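Local coordinates for GlcNAc Inducible Gene 2, GIG2 (Candida albicans, PDB 6AKZ), which binds an iron(III) ion in a cupin-type fold and is probably an oxygenase of the DUF1479 family, induced by N-acetylglucosamine, at residues I22-L26 against W201-S207; R229-K233 against S378-I382; K266-T271 against H361-S367; T271-P276 against G334-I338. All blocks are in the same frame, centred on the assembly; numbering follows the deposited sequence.

Contact 1: I22-L26 against W201-S207; sequences IKQRL and WEDIMYS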
loop_
_atom_site.group_PDB
_atom_site.type_symbol
_atom_site.label_atom_id
_atom_site.label_comp_id
_atom_site.label_asym_id
_atom_site.label_seq_id
_atom_site.Cartn_x
_atom_site.Cartn_y
_atom_site.Cartn_z
ATOM N N ILE A 22 -25.465 0.679 4.083
ATOM C CA ILE A 22 -24.192 0.117 3.544
ATOM C C ILE A 22 -24.128 -1.402 3.836
ATOM O O ILE A 22 -23.902 -2.206 2.953
ATOM C CB ILE A 22 -22.947 0.780 4.129
ATOM C CG1 ILE A 22 -22.924 2.323 3.978
ATOM C CG2 ILE A 22 -21.691 0.149 3.539
ATOM C CD1 ILE A 22 -22.968 2.861 2.596
ATOM N N LYS A 23 -24.396 -1.810 5.074
ATOM C CA LYS A 23 -24.387 -3.227 5.370
ATOM C C LYS A 23 -25.390 -3.993 4.552
ATOM O O LYS A 23 -25.120 -5.072 4.056
ATOM C CB LYS A 23 -24.615 -3.484 6.868
ATOM C CG LYS A 23 -23.570 -2.943 7.807
ATOM C CD LYS A 23 -23.857 -3.427 9.221
ATOM C CE LYS A 23 -22.673 -3.263 10.138
ATOM N NZ LYS A 23 -22.971 -3.987 11.444
ATOM N N GLN A 24 -26.587 -3.436 4.365
ATOM C CA GLN A 24 -27.578 -4.164 3.577
ATOM C C GLN A 24 -27.309 -4.147 2.096
ATOM O O GLN A 24 -27.711 -5.097 1.429
ATOM C CB GLN A 24 -29.003 -3.772 3.935
ATOM C CG GLN A 24 -29.388 -4.315 5.314
ATOM C CD GLN A 24 -30.236 -3.364 6.115
ATOM O OE1 GLN A 24 -30.739 -2.354 5.603
ATOM N NE2 GLN A 24 -30.392 -3.670 7.390
ATOM N N ARG A 25 -26.564 -3.154 1.610
ATOM C CA ARG A 25 -26.006 -3.209 0.235
ATOM C C ARG A 25 -24.985 -4.314 0.024
ATOM O O ARG A 25 -24.984 -4.993 -1.000
ATOM C CB ARG A 25 -25.369 -1.874 -0.160
ATOM C CG ARG A 25 -25.213 -1.677 -1.668
ATOM C CD ARG A 25 -24.382 -0.440 -1.952
ATOM N NE ARG A 25 -22.997 -0.830 -1.788
ATOM C CZ ARG A 25 -22.028 -0.134 -1.183
ATOM N NH1 ARG A 25 -22.240 1.043 -0.641
ATOM N NH2 ARG A 25 -20.802 -0.665 -1.134
ATOM N N LEU A 26 -24.114 -4.498 1.004
ATOM C CA LEU A 26 -22.973 -5.433 0.885
ATOM C C LEU A 26 -23.299 -6.935 0.930
ATOM O O LEU A 26 -22.789 -7.713 0.183
ATOM C CB LEU A 26 -21.961 -5.064 1.967
ATOM C CG LEU A 26 -21.297 -3.689 1.822
ATOM C CD1 LEU A 26 -20.480 -3.325 3.041
ATOM C CD2 LEU A 26 -20.403 -3.622 0.569
ATOM N N TRP A 201 -15.642 -0.693 2.338
ATOM C CA TRP A 201 -17.044 -0.950 2.487
ATOM C C TRP A 201 -17.949 0.045 1.789
ATOM O O TRP A 201 -18.872 -0.396 1.068
ATOM C CB TRP A 201 -17.390 -0.976 3.949
ATOM C CG TRP A 201 -16.757 -2.050 4.777
ATOM C CD1 TRP A 201 -17.174 -3.334 4.908
ATOM C CD2 TRP A 201 -15.626 -1.907 5.596
ATOM N NE1 TRP A 201 -16.364 -3.997 5.799
ATOM C CE2 TRP A 201 -15.428 -3.120 6.251
ATOM C CE3 TRP A 201 -14.805 -0.832 5.909
ATOM C CZ2 TRP A 201 -14.388 -3.305 7.157
ATOM C CZ3 TRP A 201 -13.825 -1.000 6.838
ATOM C CH2 TRP A 201 -13.616 -2.212 7.429
ATOM N N GLU A 202 -17.682 1.318 1.924
ATOM C CA GLU A 202 -18.568 2.345 1.434
ATOM C C GLU A 202 -18.550 2.605 -0.053
ATOM O O GLU A 202 -19.606 2.879 -0.617
ATOM C CB GLU A 202 -18.287 3.672 2.109
ATOM C CG GLU A 202 -19.453 4.660 1.960
ATOM C CD GLU A 202 -19.225 5.997 2.600
ATOM O OE1 GLU A 202 -18.148 6.243 3.226
ATOM O OE2 GLU A 202 -20.178 6.821 2.454
ATOM N N ASP A 203 -17.375 2.638 -0.673
ATOM C CA ASP A 203 -17.331 2.875 -2.105
ATOM C C ASP A 203 -17.866 1.692 -2.888
ATOM O O ASP A 203 -17.642 0.504 -2.530
ATOM C CB ASP A 203 -15.882 3.227 -2.516
ATOM C CG ASP A 203 -15.757 3.486 -4.026
ATOM O OD1 ASP A 203 -16.474 4.416 -4.538
ATOM O OD2 ASP A 203 -14.969 2.773 -4.704
ATOM N N ILE A 204 -18.596 1.963 -3.983
ATOM C CA ILE A 204 -19.112 0.891 -4.800
ATOM C C ILE A 204 -18.056 -0.028 -5.431
ATOM O O ILE A 204 -18.121 -1.239 -5.273
ATOM C CB ILE A 204 -20.017 1.414 -5.941
ATOM C CG1 ILE A 204 -21.250 2.138 -5.371
ATOM C CG2 ILE A 204 -20.446 0.261 -6.862
ATOM C CD1 ILE A 204 -22.060 1.362 -4.389
ATOM N N MET A 205 -17.123 0.561 -6.176
ATOM C CA MET A 205 -16.126 -0.225 -6.888
ATOM C C MET A 205 -15.135 -0.834 -5.881
ATOM O O MET A 205 -14.820 -2.000 -6.024
ATOM C CB MET A 205 -15.404 0.620 -7.940
ATOM C CG MET A 205 -16.331 1.009 -9.084
ATOM S SD MET A 205 -17.130 -0.396 -9.878
ATOM C CE MET A 205 -15.782 -1.447 -10.372
ATOM N N TYR A 206 -14.788 -0.082 -4.832
ATOM C CA TYR A 206 -13.868 -0.619 -3.799
ATOM C C TYR A 206 -14.474 -1.830 -3.158
ATOM O O TYR A 206 -13.839 -2.883 -3.049
ATOM C CB TYR A 206 -13.486 0.424 -2.783
ATOM C CG TYR A 206 -12.096 0.339 -2.213
ATOM C CD1 TYR A 206 -11.365 -0.869 -2.213
ATOM C CD2 TYR A 206 -11.573 1.436 -1.570
ATOM C CE1 TYR A 206 -10.098 -0.897 -1.622
ATOM C CE2 TYR A 206 -10.317 1.391 -0.942
ATOM C CZ TYR A 206 -9.614 0.218 -0.973
ATOM O OH TYR A 206 -8.355 0.143 -0.377
ATOM N N SER A 207 -15.749 -1.751 -2.736
ATOM C CA SER A 207 -16.380 -2.910 -2.165
ATOM C C SER A 207 -16.569 -4.097 -3.059
ATOM O O SER A 207 -16.495 -5.275 -2.571
ATOM C CB SER A 207 -17.753 -2.469 -1.514
ATOM O OG SER A 207 -18.725 -2.278 -2.525
#
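The guanidinium of Arg25 lies with one face under Ile204, whose CD1 sits over its centre, 3.5 Å from Arg25 CZ, while three oxygens of 201-207 gather near its edge. The other flat group, the Trp201 indole, meets Leu26 CD1 at its edge, 3.8 Å from Trp201 CD1, and Phe312 edge-to-face. Arg25 NH2 gives a bond of 2.9 Å to Trp201 O, nearly in line with that carbonyl, and Arg25 NH1 reaches Glu202 O at 3.2 Å from above its carbonyl plane. Both carbonyls are tilted out of the guanidinium plane, and the N-H...O angles, 136° and 143°, are well short of straight. A weak third bond runs from Arg25 NH2 to Ser207 OG. A bend at chi3 (81°) turns the guanidinium toward the carbonyls of Trp201 and Glu202. The arginine thus binds two carbonyl oxygens at the break between helices 199-202 and 204-208, where Asp203 is N-cap of the second helix and accepts from Tyr206 N. Leu26 CD2 packs on Ser207 CB, and Ile22 CD1 on Glu202 CG. Trp201 NE1 bonds to Met286 O; the Glu202 carboxylate makes a salt bridge with Arg18 and a hydrogen bond with Tyr237 OH. Helix 18-26 lies against the junction of the two short helices, with Phe214 of helix 211-214 touching both Leu26 and Trp201.

Contact 2: R229-K233 against S378-I382; sequences RTYSK and SITNI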
loop_
_atom_site.group_PDB
_atom_site.type_symbol
_atom_site.label_atom_id
_atom_site.label_comp_id
_atom_site.label_asym_id
_atom_site.label_seq_id
_atom_site.Cartn_x
_atom_site.Cartn_y
_atom_site.Cartn_z
ATOM N N ARG A 229 -10.639 -2.897 -8.615
ATOM C CA ARG A 229 -9.845 -1.935 -7.826
ATOM C C ARG A 229 -9.300 -0.731 -8.567
ATOM O O ARG A 229 -9.093 0.328 -7.979
ATOM C CB ARG A 229 -8.702 -2.693 -7.125
ATOM C CG ARG A 229 -8.358 -2.013 -5.811
ATOM C CD ARG A 229 -7.433 -2.879 -5.016
ATOM N NE ARG A 229 -7.228 -2.288 -3.704
ATOM C CZ ARG A 229 -7.098 -2.992 -2.573
ATOM N NH1 ARG A 229 -7.091 -4.349 -2.593
ATOM N NH2 ARG A 229 -6.942 -2.357 -1.440
ATOM N N THR A 230 -9.047 -0.942 -9.871
ATOM C CA THR A 230 -8.681 0.107 -10.861
ATOM C C THR A 230 -9.613 1.329 -10.780
ATOM O O THR A 230 -9.181 2.458 -11.003
ATOM C CB THR A 230 -8.548 -0.563 -12.272
ATOM O OG1 THR A 230 -7.375 -1.423 -12.273
ATOM C CG2 THR A 230 -8.336 0.450 -13.397
ATOM N N TYR A 231 -10.866 1.106 -10.424
ATOM C CA TYR A 231 -11.859 2.140 -10.418
ATOM C C TYR A 231 -12.353 2.502 -8.999
ATOM O O TYR A 231 -13.351 3.166 -8.845
ATOM C CB TYR A 231 -13.045 1.680 -11.267
ATOM C CG TYR A 231 -12.642 1.423 -12.684
ATOM C CD1 TYR A 231 -12.556 2.478 -13.605
ATOM C CD2 TYR A 231 -12.321 0.127 -13.125
ATOM C CE1 TYR A 231 -12.167 2.265 -14.931
ATOM C CE2 TYR A 231 -11.934 -0.093 -14.465
ATOM C CZ TYR A 231 -11.862 1.018 -15.354
ATOM O OH TYR A 231 -11.454 0.855 -16.692
ATOM N N SER A 232 -11.659 2.005 -7.984
ATOM C CA SER A 232 -12.046 2.259 -6.616
ATOM C C SER A 232 -11.627 3.701 -6.253
ATOM O O SER A 232 -10.576 4.177 -6.611
ATOM C CB SER A 232 -11.392 1.245 -5.655
ATOM O OG SER A 232 -9.963 1.374 -5.630
ATOM N N LYS A 233 -12.469 4.318 -5.441
ATOM C CA LYS A 233 -12.261 5.642 -4.857
ATOM C C LYS A 233 -11.843 5.417 -3.434
ATOM O O LYS A 233 -12.663 4.966 -2.634
ATOM C CB LYS A 233 -13.574 6.411 -4.911
ATOM C CG LYS A 233 -14.068 6.644 -6.309
ATOM C CD LYS A 233 -15.433 7.324 -6.318
ATOM C CE LYS A 233 -15.279 8.792 -5.971
ATOM N NZ LYS A 233 -16.508 9.547 -6.368
ATOM N N SER A 378 -2.551 4.080 -14.104
ATOM C CA SER A 378 -3.991 3.685 -14.015
ATOM C C SER A 378 -4.850 4.850 -13.883
ATOM O O SER A 378 -4.412 5.970 -13.550
ATOM C CB SER A 378 -4.234 2.667 -12.836
ATOM O OG SER A 378 -4.190 3.359 -11.606
ATOM N N ILE A 379 -6.120 4.655 -14.148
ATOM C CA ILE A 379 -7.047 5.837 -14.217
ATOM C C ILE A 379 -7.103 6.701 -12.943
ATOM O O ILE A 379 -7.127 7.952 -13.029
ATOM C CB ILE A 379 -8.420 5.417 -14.733
ATOM C CG1 ILE A 379 -9.214 6.613 -15.205
ATOM C CG2 ILE A 379 -9.237 4.625 -13.740
ATOM C CD1 ILE A 379 -8.630 7.231 -16.454
ATOM N N THR A 380 -7.004 6.082 -11.773
ATOM C CA THR A 380 -7.072 6.860 -10.495
ATOM C C THR A 380 -5.686 7.432 -10.130
ATOM O O THR A 380 -5.590 8.018 -9.077
ATOM C CB THR A 380 -7.690 6.076 -9.320
ATOM O OG1 THR A 380 -6.878 4.923 -8.988
ATOM C CG2 THR A 380 -9.124 5.576 -9.640
ATOM N N ASN A 381 -4.644 7.140 -10.936
ATOM C CA ASN A 381 -3.297 7.627 -10.757
ATOM C C ASN A 381 -2.917 8.744 -11.739
ATOM O O ASN A 381 -1.794 9.230 -11.713
ATOM C CB ASN A 381 -2.284 6.493 -10.781
ATOM C CG ASN A 381 -2.179 5.827 -9.424
ATOM O OD1 ASN A 381 -2.435 6.510 -8.403
ATOM N ND2 ASN A 381 -1.947 4.516 -9.367
ATOM N N ILE A 382 -3.823 9.133 -12.609
ATOM C CA ILE A 382 -3.479 10.242 -13.530
ATOM C C ILE A 382 -3.281 11.541 -12.733
ATOM O O ILE A 382 -2.357 12.347 -13.025
ATOM C CB ILE A 382 -4.522 10.376 -14.638
ATOM C CG1 ILE A 382 -4.598 9.094 -15.469
ATOM C CG2 ILE A 382 -4.201 11.592 -15.474
ATOM C CD1 ILE A 382 -3.346 8.718 -16.212
HETATM O O HOH W 1 -8.161 3.504 -6.857
HETATM O O HOH W 2 -6.655 3.422 -10.887
#
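Thr230 and Thr380 meet mainly through water and through methyl groups on carbonyls. Of the polar links, one water takes the N-H of Thr380 (2.8 Å from Thr380 N) and donates to Thr230 O at 2.7 Å; it also lies within bonding distance of the Ser378 hydroxyl. A second water donates to Ser232 O and pairs with Thr380 OG1 at 2.9 Å, linking the two segments again. Within 229-233, Ser232 OG donates to Arg229 O at 2.7 Å, in the carbonyl plane on a lone pair, while Ser232 N bonds to the same oxygen. Methyl-to-carbonyl packing comes from Thr380 CG2, which, placed anti to its own carbonyl carbon (chi1 63° for OG1), lies 3.4 Å from Thr230 O and also near Ser232 O. The apolar contact is that of Ile379 CG2, which approaches Tyr231 CE1 obliquely at 3.9 Å; Thr230 CG2 covers one face of that ring toward its rim. Tyr231 OH bonds to Leu165 N, and Thr230 OG1 to Leu226 O. Both segments are loops, the second leading into helix 382-394; helix 466-474 packs on Tyr231, Ile379 and Thr380, and helix 445-460 on Ile379, while strand 166-167 touches Thr230 and Ser378.

Contact 3: K266-T271 against H361-S367; sequences KSGEGT and HNGNGHS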
loop_
_atom_site.group_PDB
_atom_site.type_symbol
_atom_site.label_atom_id
_atom_site.label_comp_id
_atom_site.label_asym_id
_atom_site.label_seq_id
_atom_site.Cartn_x
_atom_site.Cartn_y
_atom_site.Cartn_z
ATOM N N LYS A 266 18.042 -5.386 13.258
ATOM C CA LYS A 266 17.592 -6.794 13.472
ATOM C C LYS A 266 16.085 -6.732 13.779
ATOM O O LYS A 266 15.613 -5.665 13.957
ATOM C CB LYS A 266 18.277 -7.399 14.654
ATOM C CG LYS A 266 19.720 -7.723 14.340
ATOM C CD LYS A 266 20.405 -8.269 15.586
ATOM C CE LYS A 266 21.902 -8.303 15.454
ATOM N NZ LYS A 266 22.438 -6.950 15.824
ATOM N N SER A 267 15.366 -7.848 13.686
ATOM C CA SER A 267 13.897 -7.879 13.955
ATOM C C SER A 267 13.603 -7.166 15.237
ATOM O O SER A 267 14.344 -7.354 16.237
ATOM C CB SER A 267 13.352 -9.329 14.039
ATOM O OG SER A 267 13.656 -10.032 12.909
ATOM N N GLY A 268 12.587 -6.333 15.271
ATOM C CA GLY A 268 12.228 -5.617 16.500
ATOM C C GLY A 268 12.960 -4.292 16.748
ATOM O O GLY A 268 12.613 -3.546 17.636
ATOM N N GLU A 269 14.026 -4.006 16.007
ATOM C CA GLU A 269 14.808 -2.786 16.265
ATOM C C GLU A 269 14.278 -1.630 15.430
ATOM O O GLU A 269 14.906 -1.252 14.448
ATOM C CB GLU A 269 16.303 -3.048 15.937
ATOM C CG GLU A 269 16.921 -4.097 16.832
ATOM C CD GLU A 269 18.435 -4.406 16.583
ATOM O OE1 GLU A 269 19.046 -4.001 15.523
ATOM O OE2 GLU A 269 19.022 -5.050 17.547
ATOM N N GLY A 270 13.140 -1.091 15.809
ATOM C CA GLY A 270 12.627 0.054 15.122
ATOM C C GLY A 270 12.327 -0.163 13.653
ATOM O O GLY A 270 12.475 0.727 12.848
ATOM N N THR A 271 11.832 -1.358 13.329
ATOM C CA THR A 271 11.477 -1.711 11.952
ATOM C C THR A 271 9.965 -1.741 11.650
ATOM O O THR A 271 9.228 -0.819 11.997
ATOM C CB THR A 271 12.087 -3.068 11.549
ATOM O OG1 THR A 271 11.843 -4.031 12.583
ATOM C CG2 THR A 271 13.585 -2.934 11.331
ATOM N N HIS A 361 12.773 1.095 19.835
ATOM C CA HIS A 361 13.969 0.886 19.038
ATOM C C HIS A 361 15.165 0.881 19.964
ATOM O O HIS A 361 15.688 1.908 20.285
ATOM C CB HIS A 361 14.190 1.936 17.985
ATOM C CG HIS A 361 15.429 1.699 17.182
ATOM N ND1 HIS A 361 15.900 2.580 16.239
ATOM C CD2 HIS A 361 16.301 0.683 17.211
ATOM C CE1 HIS A 361 17.008 2.102 15.714
ATOM N NE2 HIS A 361 17.257 0.940 16.272
ATOM N N ASN A 362 15.479 -0.314 20.393
ATOM C CA ASN A 362 16.595 -0.553 21.271
ATOM C C ASN A 362 17.687 -1.309 20.563
ATOM O O ASN A 362 18.461 -2.057 21.134
ATOM C CB ASN A 362 16.139 -1.220 22.531
ATOM C CG ASN A 362 15.340 -0.281 23.375
ATOM O OD1 ASN A 362 15.656 0.918 23.474
ATOM N ND2 ASN A 362 14.226 -0.776 23.917
ATOM N N GLY A 363 17.773 -1.068 19.280
ATOM C CA GLY A 363 18.934 -1.446 18.515
ATOM C C GLY A 363 20.139 -0.553 18.629
ATOM O O GLY A 363 20.140 0.418 19.376
ATOM N N ASN A 364 21.183 -0.898 17.860
ATOM C CA ASN A 364 22.515 -0.266 17.982
ATOM C C ASN A 364 22.774 0.944 17.068
ATOM O O ASN A 364 23.841 1.506 17.133
ATOM C CB ASN A 364 23.675 -1.261 17.806
ATOM C CG ASN A 364 23.514 -2.180 16.609
ATOM O OD1 ASN A 364 22.536 -2.097 15.846
ATOM N ND2 ASN A 364 24.488 -3.079 16.439
ATOM N N GLY A 365 21.822 1.327 16.219
ATOM C CA GLY A 365 22.024 2.470 15.340
ATOM C C GLY A 365 20.716 2.842 14.722
ATOM O O GLY A 365 19.675 2.244 14.975
ATOM N N HIS A 366 20.765 3.850 13.870
ATOM C CA HIS A 366 19.585 4.360 13.195
ATOM C C HIS A 366 18.934 3.240 12.338
ATOM O O HIS A 366 19.605 2.335 11.842
ATOM C CB HIS A 366 19.941 5.632 12.327
ATOM C CG HIS A 366 20.875 5.325 11.212
ATOM N ND1 HIS A 366 20.425 4.993 9.940
ATOM C CD2 HIS A 366 22.236 5.259 11.149
ATOM C CE1 HIS A 366 21.461 4.765 9.156
ATOM N NE2 HIS A 366 22.558 4.853 9.881
ATOM N N SER A 367 17.602 3.288 12.330
ATOM C CA SER A 367 16.758 2.466 11.495
ATOM C C SER A 367 16.148 3.473 10.445
ATOM O O SER A 367 15.270 4.281 10.739
ATOM C CB SER A 367 15.683 1.823 12.301
ATOM O OG SER A 367 14.789 1.226 11.448
HETATM O O HOH W 3 21.576 -4.283 14.525
HETATM O O HOH W 4 13.947 -2.725 19.919
HETATM O O HOH W 5 19.410 -1.309 15.088
#
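A type II beta turn, Lys266 to Glu269, packs here against the loop between strands 355-357 and 367-371 of the cupin-type fold. Glu269, centre of an inverse gamma turn, carries much of the contact. Its carboxylate folds back on the beta turn, where Glu269 OE1 accepts from Lys266 N at 2.8 Å, nearly straight (171°) but from well above the carboxylate plane. The flank of the same side chain lies along Gly363, with Glu269 CD 3.6 Å from Gly363 CA. Outward, a water joins three groups: it accepts from Lys266 NZ and donates to Glu269 OE1 and Asn364 OD1, bridging the two loops where both Lys266 and Asn364 are exposed. Another water passes from Gly268 O to Asn362 N. On the inner side, His361 takes CG anti to its backbone N (chi1 180°), which brings the imidazole beneath the backbone of 269-270. Glu269 O stands over one ring face, offset toward the rim and 3.7 Å from His361 CD2, while Gly270 CA makes an off-centre CH-pi contact, 4.3 Å from the ring centroid. The fit continues below the ring, where Gly270 CA lies 3.8 Å from His361 CB. Ser367 OG also bonds with Arg179 and, across the contact, donates to Gly270 O at 2.8 Å, arriving 55° out of the carbonyl plane.

Contact 4: T271-P276 against G334-I338; sequences TLRVLP and GIISI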
loop_
_atom_site.group_PDB
_atom_site.type_symbol
_atom_site.label_atom_id
_atom_site.label_comp_id
_atom_site.label_asym_id
_atom_site.label_seq_id
_atom_site.Cartn_x
_atom_site.Cartn_y
_atom_site.Cartn_z
ATOM N N THR A 271 11.832 -1.358 13.329
ATOM C CA THR A 271 11.477 -1.711 11.952
ATOM C C THR A 271 9.965 -1.741 11.650
ATOM O O THR A 271 9.228 -0.819 11.997
ATOM C CB THR A 271 12.087 -3.068 11.549
ATOM O OG1 THR A 271 11.843 -4.031 12.583
ATOM C CG2 THR A 271 13.585 -2.934 11.331
ATOM N N LEU A 272 9.531 -2.816 10.992
ATOM C CA LEU A 272 8.168 -3.033 10.579
ATOM C C LEU A 272 7.691 -4.379 11.148
ATOM O O LEU A 272 8.476 -5.318 11.273
ATOM C CB LEU A 272 8.140 -3.069 9.047
ATOM C CG LEU A 272 6.765 -3.269 8.335
ATOM C CD1 LEU A 272 5.852 -2.108 8.556
ATOM C CD2 LEU A 272 7.041 -3.542 6.868
ATOM N N ARG A 273 6.425 -4.418 11.480
ATOM C CA ARG A 273 5.719 -5.612 11.891
ATOM C C ARG A 273 4.530 -5.790 10.906
ATOM O O ARG A 273 3.920 -4.850 10.511
ATOM C CB ARG A 273 5.245 -5.533 13.324
ATOM C CG ARG A 273 6.420 -5.354 14.251
ATOM C CD ARG A 273 6.064 -5.018 15.649
ATOM N NE ARG A 273 4.968 -5.738 16.243
ATOM C CZ ARG A 273 5.054 -6.920 16.798
ATOM N NH1 ARG A 273 6.181 -7.626 16.776
ATOM N NH2 ARG A 273 3.998 -7.422 17.349
ATOM N N VAL A 274 4.269 -7.035 10.565
ATOM C CA VAL A 274 3.230 -7.348 9.642
ATOM C C VAL A 274 2.424 -8.567 10.112
ATOM O O VAL A 274 2.903 -9.323 10.962
ATOM C CB VAL A 274 3.850 -7.748 8.260
ATOM C CG1 VAL A 274 4.523 -6.563 7.616
ATOM C CG2 VAL A 274 4.889 -8.872 8.382
ATOM N N LEU A 275 1.266 -8.754 9.539
ATOM C CA LEU A 275 0.479 -9.971 9.715
ATOM C C LEU A 275 0.540 -10.648 8.363
ATOM O O LEU A 275 -0.275 -10.346 7.486
ATOM C CB LEU A 275 -0.960 -9.620 10.079
ATOM C CG LEU A 275 -1.665 -10.632 10.932
ATOM C CD1 LEU A 275 -3.083 -10.113 11.223
ATOM C CD2 LEU A 275 -1.693 -11.920 10.208
ATOM N N PRO A 276 1.422 -11.647 8.200
ATOM C CA PRO A 276 1.723 -12.151 6.893
ATOM C C PRO A 276 0.718 -13.199 6.395
ATOM O O PRO A 276 1.043 -14.384 6.107
ATOM C CB PRO A 276 3.171 -12.662 7.068
ATOM C CG PRO A 276 3.120 -13.258 8.451
ATOM C CD PRO A 276 2.402 -12.146 9.209
ATOM N N GLY A 334 -1.215 -13.211 15.038
ATOM C CA GLY A 334 -0.496 -13.309 13.806
ATOM C C GLY A 334 0.591 -12.307 13.496
ATOM O O GLY A 334 1.224 -12.408 12.415
ATOM N N ILE A 335 0.744 -11.281 14.344
ATOM C CA ILE A 335 1.650 -10.204 14.108
ATOM C C ILE A 335 3.076 -10.602 14.483
ATOM O O ILE A 335 3.344 -11.142 15.568
ATOM C CB ILE A 335 1.238 -8.940 14.865
ATOM C CG1 ILE A 335 -0.213 -8.527 14.526
ATOM C CG2 ILE A 335 2.123 -7.795 14.507
ATOM C CD1 ILE A 335 -0.794 -7.597 15.567
ATOM N N ILE A 336 3.964 -10.406 13.523
ATOM C CA ILE A 336 5.375 -10.650 13.688
ATOM C C ILE A 336 6.209 -9.529 13.163
ATOM O O ILE A 336 5.814 -8.772 12.236
ATOM C CB ILE A 336 5.802 -11.973 12.994
ATOM C CG1 ILE A 336 5.360 -12.028 11.544
ATOM C CG2 ILE A 336 5.226 -13.131 13.766
ATOM C CD1 ILE A 336 6.084 -13.121 10.800
ATOM N N SER A 337 7.417 -9.421 13.710
ATOM C CA SER A 337 8.417 -8.534 13.085
ATOM C C SER A 337 8.843 -9.096 11.787
ATOM O O SER A 337 8.865 -10.328 11.624
ATOM C CB SER A 337 9.668 -8.397 13.953
ATOM O OG SER A 337 9.306 -7.733 15.126
ATOM N N ILE A 338 9.295 -8.210 10.898
ATOM C CA ILE A 338 10.022 -8.719 9.709
ATOM C C ILE A 338 11.380 -9.300 10.097
ATOM O O ILE A 338 11.861 -9.056 11.207
ATOM C CB ILE A 338 10.172 -7.641 8.625
ATOM C CG1 ILE A 338 10.959 -6.445 9.184
ATOM C CG2 ILE A 338 8.787 -7.341 8.041
ATOM C CD1 ILE A 338 11.352 -5.511 8.091
#
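Val274 and Ile336 form the tightly joined part, an antiparallel hydrogen-bonded pair: Val274 N to Ile336 O is 2.9 Å, and Ile336 N to Val274 O is 3.0 Å at an almost straight 176°. A further bond, Ile338 N to Leu272 O at 3.0 Å, lies beyond the non-hydrogen-bonded pair Arg273-Ser337. On the side of Val274 and Ile336, Pro276 crosses Ile336 at about a right angle, Pro276 CD 3.8 Å from Ile336 CG1, and Val274 CG2 packs on Ile338 CG2. Helix 32-56 covers this side through Ile53, and Met89 of strand 87-91 touches Ile338. The face carrying Arg273 and Ser337, by contrast, is partly exposed and more polar. Bent at chi3 (43°), the arginine lays its guanidinium across Ile335, with Ile335 CG2 over one face and 3.4 Å from Arg273 NH2. Ser337 OG lies in plane at the guanidinium edge, 3.5 Å from Arg273 NH1, a contact rather than a bond; the charge is met by a salt bridge from Arg273 NE to Glu356. Strand 272-274 is the middle of a three-stranded antiparallel sheet completed by 355-357, which places the side chain of the iron ligand His355 about 4 Å from that of Leu272, an arrangement consistent with the metal-bearing sheets of cupin oxygenases.

Contacts 2 and 4 are buried, whereas contacts 1 and 3 are partly buried and reach the surface. Contacts 3 and 4 share Thr271, with contact 4 nested inside the loop that contact 3 closes; Ser267 OG meets Ile338 O at 2.7 Å, so the polar, water-bridged loops of contact 3 continue into the backbone-bonded sheet of contact 4, the contact nearest the iron. Contacts 1 and 2 also touch, through Asp203 OD2 and Lys233 N, but join helices and loops, their nearest atoms about 14 Å from contact 4. Contact 1 relies on an arginine gripping carbonyls, contact 2 on bridging waters and methyl groups. Contacts 1 and 3 lie on opposite sides of the chain's centre, their centres about 40 Å apart.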